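Local coordinates for replication initiation and membrane attachment protein (Geobacillus stearothermophilus 10, PDB 5WTN), which probably helps start bacterial DNA replication as a tetrameric primosome protein, forming a complex with a primosomal re-initiation protein, at residues P36-G39 with C40-A44. Numbering follows the deposited sequence.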
ATOM      1  N   PRO A  36      16.111  -9.833  11.034  1.00 15.81           N
ATOM      2  CA  PRO A  36      17.348 -10.501  11.474  1.00 15.70           C
ATOM      3  C   PRO A  36      17.681 -10.273  12.956  1.00 16.97           C
ATOM      4  O   PRO A  36      18.270 -11.145  13.592  1.00 20.59           O
ATOM      5  CB  PRO A  36      18.410  -9.870  10.588  1.00 14.41           C
ATOM      6  CG  PRO A  36      17.678  -9.573   9.329  1.00 16.72           C
ATOM      7  CD  PRO A  36      16.314  -9.105   9.767  1.00 14.02           C
ATOM      8  N   LEU A  37      17.305  -9.127  13.508  1.00 13.64           N
ATOM      9  CA  LEU A  37      17.579  -8.880  14.903  1.00 10.83           C
ATOM     10  C   LEU A  37      16.594  -9.590  15.846  1.00 14.10           C
ATOM     11  O   LEU A  37      17.022 -10.219  16.812  1.00 18.08           O
ATOM     12  CB  LEU A  37      17.647  -7.377  15.176  1.00 12.61           C
ATOM     13  CG  LEU A  37      18.758  -6.601  14.435  1.00 13.29           C
ATOM     14  CD1 LEU A  37      18.960  -5.211  15.037  1.00 11.77           C
ATOM     15  CD2 LEU A  37      20.066  -7.363  14.412  1.00 10.03           C
ATOM     16  N   ILE A  38      15.288  -9.479  15.596  1.00 12.90           N
ATOM     17  CA  ILE A  38      14.296  -9.980  16.553  1.00 11.11           C
ATOM     18  C   ILE A  38      13.760 -11.392  16.278  1.00 13.86           C
ATOM     19  O   ILE A  38      13.124 -12.030  17.158  1.00 13.33           O
ATOM     20  CB  ILE A  38      13.107  -9.014  16.663  1.00 11.30           C
ATOM     21  CG1 ILE A  38      12.296  -9.000  15.367  1.00 10.65           C
ATOM     22  CG2 ILE A  38      13.595  -7.607  16.998  1.00 11.55           C
ATOM     23  CD1 ILE A  38      11.027  -8.163  15.469  1.00  9.24           C
ATOM     24  N   GLY A  39      14.032 -11.876  15.068  1.00 11.83           N
ATOM     25  CA  GLY A  39      13.629 -13.200  14.647  1.00  9.31           C
ATOM     26  C   GLY A  39      12.267 -13.224  13.989  1.00 11.24           C
ATOM     27  O   GLY A  39      11.467 -12.301  14.154  1.00 10.28           O
ATOM     28  N   CYS A  40      11.997 -14.312  13.265  1.00 14.36           N
ATOM     29  CA  CYS A  40      10.766 -14.483  12.499  1.00 12.07           C
ATOM     30  C   CYS A  40       9.470 -14.512  13.310  1.00 12.19           C
ATOM     31  O   CYS A  40       8.436 -14.019  12.838  1.00 12.06           O
ATOM     32  CB  CYS A  40      10.872 -15.728  11.617  1.00 14.11           C
ATOM     33  SG  CYS A  40      10.931 -17.351  12.462  1.00 24.44           S
ATOM     34  N   ARG A  41       9.497 -15.091  14.508  1.00 14.07           N
ATOM     35  CA  ARG A  41       8.239 -15.231  15.243  1.00 14.53           C
ATOM     36  C   ARG A  41       7.761 -13.878  15.692  1.00 11.46           C
ATOM     37  O   ARG A  41       6.588 -13.585  15.584  1.00 11.95           O
ATOM     38  CB  ARG A  41       8.343 -16.179  16.440  1.00 18.28           C
ATOM     39  CG  ARG A  41       8.933 -17.539  16.121  1.00 19.99           C
ATOM     40  CD  ARG A  41       8.972 -18.404  17.366  1.00 28.28           C
ATOM     41  NE  ARG A  41      10.305 -18.921  17.658  1.00 35.29           N
ATOM     42  CZ  ARG A  41      11.115 -18.429  18.592  1.00 39.63           C
ATOM     43  NH1 ARG A  41      10.725 -17.404  19.338  1.00 33.58           N
ATOM     44  NH2 ARG A  41      12.316 -18.966  18.785  1.00 47.38           N
ATOM     45  N   ALA A  42       8.675 -13.046  16.175  1.00 12.94           N
ATOM     46  CA  ALA A  42       8.315 -11.694  16.585  1.00 10.60           C
ATOM     47  C   ALA A  42       7.715 -10.912  15.417  1.00 10.20           C
ATOM     48  O   ALA A  42       6.784 -10.123  15.605  1.00  9.97           O
ATOM     49  CB  ALA A  42       9.507 -10.989  17.122  1.00 10.71           C
ATOM     50  N   LEU A  43       8.235 -11.138  14.212  1.00  9.95           N
ATOM     51  CA  LEU A  43       7.695 -10.476  13.034  1.00  9.10           C
ATOM     52  C   LEU A  43       6.219 -10.817  12.846  1.00  9.34           C
ATOM     53  O   LEU A  43       5.391  -9.920  12.575  1.00  7.87           O
ATOM     54  CB  LEU A  43       8.494 -10.822  11.774  1.00 10.39           C
ATOM     55  CG  LEU A  43       8.007 -10.139  10.479  1.00 11.55           C
ATOM     56  CD1 LEU A  43       8.437  -8.684  10.419  1.00 10.84           C
ATOM     57  CD2 LEU A  43       8.454 -10.860   9.231  1.00 13.14           C
ATOM     58  N   ALA A  44       5.877 -12.095  13.002  1.00  8.39           N
ATOM     59  CA  ALA A  44       4.485 -12.487  12.806  1.00  7.29           C
ATOM     60  C   ALA A  44       3.573 -11.865  13.860  1.00  7.86           C
ATOM     61  O   ALA A  44       2.472 -11.424  13.533  1.00  8.38           O
ATOM     62  CB  ALA A  44       4.332 -13.958  12.777  1.00  8.53           C
TER
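A helix-to-helix joint with Gly39 at the junction brings Ile38, the last residue of helix 24-38, against Ala42 in the first turn of helix 40-55. Gly39 leaves the helical region with positive phi (90°), which turns the chain out of the helical path in a backbone region that glycine readily adopts. The same residue stands at the N-cap position of the next helix, and its O accepts a weak bond from Leu43 N at 3.4 Å, with an N-H...O angle of 152°. One residue further, Ala44 N bonds to Cys40 O at 3.2 Å.

The side-chain part of the joint is apolar. Ile38 CG1 lies between its own N and carbonyl carbon (chi1 68°), and the extended second torsion brings CD1 to 3.6 Å from Ala42 CB. Ile38 CG1 backs this up at 3.8 Å from Ala42 CB, giving an alkyl branch laid against a single methyl. Leu43 touches the joint with its CB, 4.1 Å from Gly39 O, and packs back on Leu30 and Gln35 of helix 24-38.

Helix 74-86 covers Ile38 and Ala42 through Leu84, while its Glu80 forms a salt bridge with Arg41. Cys40 packs on Met70 of a second subunit, and Ala44 on Cys40 of that subunit, so the joint also lies at a tetramer interface. The whole is a short connection between two consecutive helices, in which one glycine follows the first helix and takes the N-cap position of the second.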